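Local coordinates for protein DNA double-strand break repair nuclease NurA (Sulfolobus solfataricus, PDB 2YGK) that is a manganese-dependent nuclease that processes DNA ends in double-strand break repair, working as a homodimer in complex with the HerA helicase, at residues M179-E191 / P246-T258. Residues are numbered along the deposited sequence; the frame is centred on the assembly and turned at random. Where two conformers were deposited one is given.
Sequences MLLNQFLVSKIIE and PEIEVLRKMEYTT
Ile248 and Leu251 make the apolar centre of the contact between 246-258 and residues 179-191 of helix 171-193, around Ser187. CG1 of Ile248 lies 3.6 Å from Phe184 N, and its CD1 fits among Leu180 CD2, Gln183 CB and Phe184 CB. Leu251 holds CG anti to its backbone N (chi1 -168°), which places CD2 against Ser187 OG and near Val186 CG1, while CD1 packs on Ile190 CG1, the two side chains crossing at about a right angle. The buried Ser187 hydroxyl is satisfied within its own helix: OG donates to Gln183 O at 2.8 Å, on the opposite face of that carbonyl from Ser187 N. Ile190 CG2 meets the selenomethionine methyl, CE of Met254, at 3.9 Å.

The Glu247 flank is looser and more open to solvent. Lys188 NZ binds Glu191 OE2 at 2.9 Å but Glu247 OE2 only in a long salt bridge of 3.7 Å. Glu191 OE2 and Glu247 OE1, both acceptors, lie only 2.9 Å apart, and Lys188 probably offsets their repulsion.

This is plain packing away from the manganese site, laying the turns before strand 255-262 on the helix, which turns Leu185 and Ile189 to helix 104-123; Ile190 also touches Val275 of strand 270-275.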
HETATM    1  N   MSE A 179       1.403 -15.695  -9.498  0.50 55.64           N
HETATM    2  CA  MSE A 179      -0.036 -15.650  -9.694  0.50 55.69           C
HETATM    3  C   MSE A 179      -0.540 -16.995 -10.206  0.50 56.83           C
HETATM    4  O   MSE A 179      -1.492 -17.560  -9.660  0.50 56.14           O
HETATM    5  CB  MSE A 179      -0.402 -14.545 -10.680  0.50 57.19           C
HETATM    6  CG  MSE A 179      -0.267 -13.166 -10.091  0.50 56.89           C
HETATM    7 SE   MSE A 179      -0.699 -11.773 -11.350  0.50 62.61          SE
HETATM    8  CE  MSE A 179      -2.627 -12.102 -11.481  0.50 60.11           C
ATOM      9  N   LEU A 180       0.108 -17.509 -11.248  1.00 58.89           N
ATOM     10  CA  LEU A 180      -0.235 -18.824 -11.792  1.00 60.09           C
ATOM     11  C   LEU A 180      -0.184 -19.917 -10.725  1.00 58.18           C
ATOM     12  O   LEU A 180      -1.141 -20.676 -10.559  1.00 57.66           O
ATOM     13  CB  LEU A 180       0.689 -19.206 -12.950  1.00 62.82           C
ATOM     14  CG  LEU A 180       0.122 -19.099 -14.368  1.00 65.99           C
ATOM     15  CD1 LEU A 180       1.116 -19.687 -15.361  1.00 69.04           C
ATOM     16  CD2 LEU A 180      -1.225 -19.813 -14.513  1.00 66.44           C
ATOM     17  N   LEU A 181       0.923 -19.970  -9.988  1.00 56.51           N
ATOM     18  CA  LEU A 181       1.078 -20.946  -8.903  1.00 54.94           C
ATOM     19  C   LEU A 181      -0.123 -20.954  -7.951  1.00 52.63           C
ATOM     20  O   LEU A 181      -0.678 -22.008  -7.622  1.00 52.43           O
ATOM     21  CB  LEU A 181       2.359 -20.674  -8.103  1.00 53.68           C
ATOM     22  CG  LEU A 181       2.677 -21.744  -7.054  1.00 52.57           C
ATOM     23  CD1 LEU A 181       2.662 -23.139  -7.686  1.00 54.26           C
ATOM     24  CD2 LEU A 181       3.992 -21.475  -6.348  1.00 50.85           C
ATOM     25  N   ASN A 182      -0.528 -19.776  -7.506  1.00 50.54           N
ATOM     26  CA  ASN A 182      -1.710 -19.700  -6.661  1.00 48.90           C
ATOM     27  C   ASN A 182      -2.972 -20.276  -7.334  1.00 49.85           C
ATOM     28  O   ASN A 182      -3.715 -21.032  -6.711  1.00 49.60           O
ATOM     29  CB  ASN A 182      -1.942 -18.276  -6.233  1.00 47.35           C
ATOM     30  CG  ASN A 182      -0.812 -17.738  -5.418  1.00 46.24           C
ATOM     31  OD1 ASN A 182      -0.006 -18.490  -4.899  1.00 46.17           O
ATOM     32  ND2 ASN A 182      -0.753 -16.427  -5.284  1.00 45.08           N
ATOM     33  N   GLN A 183      -3.197 -19.953  -8.603  1.00 51.40           N
ATOM     34  CA  GLN A 183      -4.375 -20.463  -9.322  1.00 52.66           C
ATOM     35  C   GLN A 183      -4.355 -21.990  -9.406  1.00 53.55           C
ATOM     36  O   GLN A 183      -5.382 -22.642  -9.225  1.00 54.14           O
ATOM     37  CB  GLN A 183      -4.494 -19.842 -10.724  1.00 54.73           C
ATOM     38  CG  GLN A 183      -4.925 -18.370 -10.714  1.00 54.67           C
ATOM     39  CD  GLN A 183      -5.081 -17.729 -12.099  1.00 59.43           C
ATOM     40  OE1 GLN A 183      -4.660 -18.272 -13.128  1.00 62.62           O
ATOM     41  NE2 GLN A 183      -5.693 -16.552 -12.117  1.00 60.50           N
ATOM     42  N   PHE A 184      -3.179 -22.547  -9.635  1.00 54.48           N
ATOM     43  CA  PHE A 184      -2.985 -23.982  -9.713  1.00 56.05           C
ATOM     44  C   PHE A 184      -3.160 -24.610  -8.346  1.00 54.44           C
ATOM     45  O   PHE A 184      -3.798 -25.659  -8.220  1.00 56.30           O
ATOM     46  CB  PHE A 184      -1.604 -24.281 -10.284  1.00 57.97           C
ATOM     47  CG  PHE A 184      -1.212 -25.736 -10.243  1.00 61.92           C
ATOM     48  CD1 PHE A 184      -1.743 -26.649 -11.153  1.00 65.89           C
ATOM     49  CD2 PHE A 184      -0.279 -26.188  -9.316  1.00 63.56           C
ATOM     50  CE1 PHE A 184      -1.360 -27.987 -11.121  1.00 68.95           C
ATOM     51  CE2 PHE A 184       0.117 -27.531  -9.288  1.00 66.16           C
ATOM     52  CZ  PHE A 184      -0.425 -28.427 -10.191  1.00 68.75           C
ATOM     53  N   LEU A 185      -2.644 -23.953  -7.312  1.00 52.05           N
ATOM     54  CA  LEU A 185      -2.848 -24.401  -5.932  1.00 49.99           C
ATOM     55  C   LEU A 185      -4.302 -24.361  -5.436  1.00 49.04           C
ATOM     56  O   LEU A 185      -4.761 -25.286  -4.753  1.00 48.75           O
ATOM     57  CB  LEU A 185      -1.952 -23.588  -5.006  1.00 47.88           C
ATOM     58  CG  LEU A 185      -0.494 -23.968  -5.168  1.00 48.31           C
ATOM     59  CD1 LEU A 185       0.370 -22.999  -4.390  1.00 45.45           C
ATOM     60  CD2 LEU A 185      -0.236 -25.419  -4.726  1.00 48.18           C
ATOM     61  N   VAL A 186      -5.025 -23.283  -5.728  1.00 48.65           N
ATOM     62  CA  VAL A 186      -6.467 -23.255  -5.399  1.00 47.75           C
ATOM     63  C   VAL A 186      -7.120 -24.415  -6.103  1.00 50.21           C
ATOM     64  O   VAL A 186      -7.921 -25.120  -5.515  1.00 49.66           O
ATOM     65  CB  VAL A 186      -7.157 -21.974  -5.868  1.00 47.12           C
ATOM     66  CG1 VAL A 186      -8.652 -22.123  -5.830  1.00 45.17           C
ATOM     67  CG2 VAL A 186      -6.701 -20.796  -5.014  1.00 45.17           C
ATOM     68  N   SER A 187      -6.757 -24.618  -7.361  1.00 52.93           N
ATOM     69  CA  SER A 187      -7.416 -25.652  -8.161  1.00 56.53           C
ATOM     70  C   SER A 187      -7.265 -27.053  -7.597  1.00 57.31           C
ATOM     71  O   SER A 187      -8.184 -27.852  -7.711  1.00 58.38           O
ATOM     72  CB  SER A 187      -6.900 -25.642  -9.597  1.00 59.00           C
ATOM     73  OG  SER A 187      -7.283 -24.432 -10.205  1.00 60.75           O
ATOM     74  N   LYS A 188      -6.113 -27.348  -7.004  1.00 57.12           N
ATOM     75  CA  LYS A 188      -5.904 -28.641  -6.378  1.00 58.51           C
ATOM     76  C   LYS A 188      -6.766 -28.762  -5.128  1.00 56.10           C
ATOM     77  O   LYS A 188      -7.362 -29.800  -4.877  1.00 56.59           O
ATOM     78  CB  LYS A 188      -4.428 -28.867  -6.055  1.00 58.97           C
ATOM     79  CG  LYS A 188      -3.559 -28.907  -7.328  1.00 65.72           C
ATOM     80  CD  LYS A 188      -2.681 -30.177  -7.445  1.00 73.47           C
ATOM     81  CE  LYS A 188      -3.506 -31.467  -7.659  1.00 78.16           C
ATOM     82  NZ  LYS A 188      -3.808 -31.762  -9.097  1.00 82.52           N
ATOM     83  N   ILE A 189      -6.842 -27.675  -4.363  1.00 53.35           N
ATOM     84  CA  ILE A 189      -7.606 -27.650  -3.125  1.00 51.08           C
ATOM     85  C   ILE A 189      -9.100 -27.923  -3.392  1.00 51.62           C
ATOM     86  O   ILE A 189      -9.709 -28.738  -2.735  1.00 50.35           O
ATOM     87  CB  ILE A 189      -7.394 -26.338  -2.395  1.00 48.01           C
ATOM     88  CG1 ILE A 189      -5.938 -26.237  -1.931  1.00 47.54           C
ATOM     89  CG2 ILE A 189      -8.304 -26.237  -1.197  1.00 45.92           C
ATOM     90  CD1 ILE A 189      -5.498 -24.803  -1.519  1.00 43.22           C
ATOM     91  N   ILE A 190      -9.635 -27.251  -4.394  1.00 53.01           N
ATOM     92  CA  ILE A 190     -11.007 -27.405  -4.805  1.00 55.07           C
ATOM     93  C   ILE A 190     -11.297 -28.821  -5.209  1.00 58.62           C
ATOM     94  O   ILE A 190     -12.302 -29.385  -4.808  1.00 59.17           O
ATOM     95  CB  ILE A 190     -11.365 -26.514  -6.001  1.00 55.68           C
ATOM     96  CG1 ILE A 190     -11.183 -25.037  -5.651  1.00 53.90           C
ATOM     97  CG2 ILE A 190     -12.819 -26.742  -6.415  1.00 56.80           C
ATOM     98  CD1 ILE A 190     -11.983 -24.599  -4.436  1.00 51.91           C
ATOM     99  N   GLU A 191     -10.432 -29.422  -5.991  1.00 62.35           N
ATOM    100  CA  GLU A 191     -10.718 -30.793  -6.414  1.00 67.03           C
ATOM    101  C   GLU A 191     -10.539 -31.853  -5.314  1.00 66.99           C
ATOM    102  O   GLU A 191     -11.230 -32.849  -5.329  1.00 69.33           O
ATOM    103  CB  GLU A 191      -9.963 -31.174  -7.687  1.00 70.18           C
ATOM    104  CG  GLU A 191      -8.474 -31.319  -7.527  1.00 73.56           C
ATOM    105  CD  GLU A 191      -7.811 -31.834  -8.788  1.00 80.54           C
ATOM    106  OE1 GLU A 191      -8.396 -32.738  -9.438  1.00 86.13           O
ATOM    107  OE2 GLU A 191      -6.713 -31.332  -9.122  1.00 82.23           O
ATOM    108  N   PRO A 246      -4.199 -26.322 -18.291  1.00127.06           N
ATOM    109  CA  PRO A 246      -4.080 -27.601 -17.606  1.00127.05           C
ATOM    110  C   PRO A 246      -5.210 -27.821 -16.571  1.00124.73           C
ATOM    111  O   PRO A 246      -6.354 -28.021 -16.977  1.00125.71           O
ATOM    112  CB  PRO A 246      -2.692 -27.505 -16.973  1.00125.37           C
ATOM    113  CG  PRO A 246      -2.559 -26.073 -16.652  1.00122.70           C
ATOM    114  CD  PRO A 246      -3.241 -25.333 -17.771  1.00124.57           C
ATOM    115  N   GLU A 247      -4.900 -27.787 -15.270  1.00121.73           N
ATOM    116  CA  GLU A 247      -5.897 -27.968 -14.190  1.00119.61           C
ATOM    117  C   GLU A 247      -6.637 -26.677 -13.874  1.00116.31           C
ATOM    118  O   GLU A 247      -7.817 -26.700 -13.547  1.00115.63           O
ATOM    119  CB  GLU A 247      -5.222 -28.433 -12.895  1.00117.93           C
ATOM    120  CG  GLU A 247      -4.429 -29.737 -13.001  1.00122.65           C
ATOM    121  CD  GLU A 247      -5.181 -30.967 -12.499  1.00126.75           C
ATOM    122  OE1 GLU A 247      -6.310 -30.835 -11.961  1.00126.74           O
ATOM    123  OE2 GLU A 247      -4.621 -32.080 -12.646  1.00131.55           O
ATOM    124  N   ILE A 248      -5.925 -25.555 -13.943  1.00114.28           N
ATOM    125  CA  ILE A 248      -6.517 -24.240 -13.742  1.00111.71           C
ATOM    126  C   ILE A 248      -7.738 -24.071 -14.623  1.00113.37           C
ATOM    127  O   ILE A 248      -8.773 -23.596 -14.162  1.00111.68           O
ATOM    128  CB  ILE A 248      -5.523 -23.118 -14.064  1.00111.20           C
ATOM    129  CG1 ILE A 248      -4.468 -23.022 -12.965  1.00108.64           C
ATOM    130  CG2 ILE A 248      -6.240 -21.781 -14.207  1.00109.93           C
ATOM    131  CD1 ILE A 248      -3.285 -22.152 -13.331  1.00108.85           C
ATOM    132  N   GLU A 249      -7.621 -24.463 -15.891  1.00116.55           N
ATOM    133  CA  GLU A 249      -8.771 -24.435 -16.790  1.00118.72           C
ATOM    134  C   GLU A 249      -9.981 -25.140 -16.176  1.00117.06           C
ATOM    135  O   GLU A 249     -11.085 -24.654 -16.349  1.00117.06           O
ATOM    136  CB  GLU A 249      -8.411 -24.989 -18.176  1.00123.29           C
ATOM    137  CG  GLU A 249      -7.640 -23.972 -19.036  1.00126.22           C
ATOM    138  CD  GLU A 249      -6.375 -24.542 -19.666  1.00130.70           C
ATOM    139  OE1 GLU A 249      -6.389 -25.731 -20.055  1.00134.53           O
ATOM    140  OE2 GLU A 249      -5.363 -23.805 -19.773  1.00131.39           O
ATOM    141  N   VAL A 250      -9.776 -26.218 -15.404  1.00115.25           N
ATOM    142  CA  VAL A 250     -10.887 -26.887 -14.672  1.00113.81           C
ATOM    143  C   VAL A 250     -11.522 -26.022 -13.535  1.00109.60           C
ATOM    144  O   VAL A 250     -12.476 -26.421 -12.882  1.00108.70           O
ATOM    145  CB  VAL A 250     -10.507 -28.314 -14.149  1.00114.44           C
ATOM    146  CG1 VAL A 250     -11.730 -29.032 -13.552  1.00114.04           C
ATOM    147  CG2 VAL A 250      -9.935 -29.172 -15.268  1.00117.98           C
ATOM    148  N   LEU A 251     -10.990 -24.827 -13.330  1.00107.34           N
ATOM    149  CA  LEU A 251     -11.501 -23.871 -12.365  1.00103.79           C
ATOM    150  C   LEU A 251     -12.305 -22.761 -13.033  1.00104.62           C
ATOM    151  O   LEU A 251     -12.876 -21.919 -12.360  1.00101.90           O
ATOM    152  CB  LEU A 251     -10.303 -23.262 -11.651  1.00101.24           C
ATOM    153  CG  LEU A 251     -10.506 -22.426 -10.409  1.00 97.26           C
ATOM    154  CD1 LEU A 251     -11.221 -23.240  -9.334  1.00 95.18           C
ATOM    155  CD2 LEU A 251      -9.137 -21.948  -9.968  1.00 93.95           C
ATOM    156  N   ARG A 252     -12.341 -22.756 -14.363  1.00108.35           N
ATOM    157  CA  ARG A 252     -13.051 -21.711 -15.098  1.00110.32           C
ATOM    158  C   ARG A 252     -14.578 -21.869 -15.023  1.00109.96           C
ATOM    159  O   ARG A 252     -15.280 -20.866 -14.909  1.00109.48           O
ATOM    160  CB  ARG A 252     -12.565 -21.612 -16.551  1.00114.53           C
ATOM    161  CG  ARG A 252     -11.157 -21.023 -16.722  1.00118.82           C
ATOM    162  CD  ARG A 252     -10.687 -21.064 -18.201  1.00128.92           C
ATOM    163  NE  ARG A 252      -9.408 -20.361 -18.404  1.00134.05           N
ATOM    164  CZ  ARG A 252      -9.195 -19.331 -19.229  1.00140.64           C
ATOM    165  NH1 ARG A 252     -10.169 -18.842 -19.995  1.00144.54           N
ATOM    166  NH2 ARG A 252      -7.980 -18.789 -19.299  1.00142.15           N
ATOM    167  N   LYS A 253     -15.103 -23.100 -15.062  1.00110.18           N
ATOM    168  CA  LYS A 253     -16.546 -23.321 -14.760  1.00109.74           C
ATOM    169  C   LYS A 253     -16.750 -23.733 -13.308  1.00104.93           C
ATOM    170  O   LYS A 253     -17.571 -24.625 -13.027  1.00105.69           O
ATOM    171  CB  LYS A 253     -17.261 -24.348 -15.684  1.00113.87           C
ATOM    172  CG  LYS A 253     -16.415 -25.508 -16.108  1.00118.44           C
ATOM    173  CD  LYS A 253     -17.084 -26.560 -17.022  1.00126.13           C
ATOM    174  CE  LYS A 253     -16.107 -27.264 -18.013  1.00130.89           C
ATOM    175  NZ  LYS A 253     -16.785 -27.764 -19.206  1.00136.36           N
HETATM  176  N   MSE A 254     -16.020 -23.106 -12.382  1.00 99.25           N
HETATM  177  CA  MSE A 254     -16.374 -23.278 -10.993  1.00 94.67           C
HETATM  178  C   MSE A 254     -17.403 -22.222 -10.697  1.00 91.12           C
HETATM  179  O   MSE A 254     -17.193 -21.042 -10.963  1.00 90.79           O
HETATM  180  CB  MSE A 254     -15.180 -23.222 -10.028  1.00 92.65           C
HETATM  181  CG  MSE A 254     -14.469 -24.584  -9.861  1.00 94.93           C
HETATM  182 SE   MSE A 254     -15.624 -26.231  -9.954  1.00101.08          SE
HETATM  183  CE  MSE A 254     -14.214 -27.568 -10.016  1.00102.51           C
ATOM    184  N   GLU A 255     -18.550 -22.692 -10.227  1.00 87.72           N
ATOM    185  CA  GLU A 255     -19.567 -21.842  -9.664  1.00 83.87           C
ATOM    186  C   GLU A 255     -19.498 -22.048  -8.161  1.00 77.99           C
ATOM    187  O   GLU A 255     -19.450 -23.187  -7.677  1.00 77.75           O
ATOM    188  CB  GLU A 255     -20.959 -22.205 -10.201  1.00 86.15           C
ATOM    189  CG  GLU A 255     -21.262 -21.603 -11.577  1.00 89.64           C
ATOM    190  CD  GLU A 255     -22.761 -21.584 -11.907  1.00 92.71           C
ATOM    191  OE1 GLU A 255     -23.445 -22.640 -11.798  1.00 93.64           O
ATOM    192  OE2 GLU A 255     -23.247 -20.495 -12.283  1.00 93.78           O
ATOM    193  N   TYR A 256     -19.486 -20.945  -7.424  1.00 72.17           N
ATOM    194  CA  TYR A 256     -19.465 -21.020  -5.984  1.00 66.85           C
ATOM    195  C   TYR A 256     -20.600 -20.240  -5.369  1.00 63.79           C
ATOM    196  O   TYR A 256     -21.295 -19.489  -6.047  1.00 64.57           O
ATOM    197  CB  TYR A 256     -18.109 -20.585  -5.429  1.00 64.85           C
ATOM    198  CG  TYR A 256     -17.729 -19.148  -5.626  1.00 63.22           C
ATOM    199  CD1 TYR A 256     -17.285 -18.687  -6.853  1.00 65.66           C
ATOM    200  CD2 TYR A 256     -17.746 -18.267  -4.564  1.00 61.36           C
ATOM    201  CE1 TYR A 256     -16.904 -17.348  -7.031  1.00 66.13           C
ATOM    202  CE2 TYR A 256     -17.376 -16.949  -4.710  1.00 62.33           C
ATOM    203  CZ  TYR A 256     -16.954 -16.484  -5.944  1.00 64.95           C
ATOM    204  OH  TYR A 256     -16.576 -15.166  -6.069  1.00 65.23           O
ATOM    205  N   THR A 257     -20.799 -20.462  -4.076  1.00 59.26           N
ATOM    206  CA  THR A 257     -21.843 -19.794  -3.337  1.00 56.37           C
ATOM    207  C   THR A 257     -21.229 -18.855  -2.304  1.00 52.38           C
ATOM    208  O   THR A 257     -20.272 -19.220  -1.621  1.00 49.91           O
ATOM    209  CB  THR A 257     -22.740 -20.796  -2.625  1.00 56.15           C
ATOM    210  OG1 THR A 257     -23.289 -21.700  -3.580  1.00 58.34           O
ATOM    211  CG2 THR A 257     -23.878 -20.090  -1.940  1.00 56.30           C
ATOM    212  N   THR A 258     -21.796 -17.651  -2.206  1.00 49.81           N
ATOM    213  CA  THR A 258     -21.465 -16.744  -1.146  1.00 46.61           C
ATOM    214  C   THR A 258     -22.692 -16.566  -0.257  1.00 45.50           C
ATOM    215  O   THR A 258     -23.820 -16.532  -0.733  1.00 46.54           O
ATOM    216  CB  THR A 258     -20.969 -15.395  -1.710  1.00 46.97           C
ATOM    217  OG1 THR A 258     -19.824 -15.618  -2.562  1.00 46.41           O
ATOM    218  CG2 THR A 258     -20.548 -14.464  -0.592  1.00 45.00           C
TER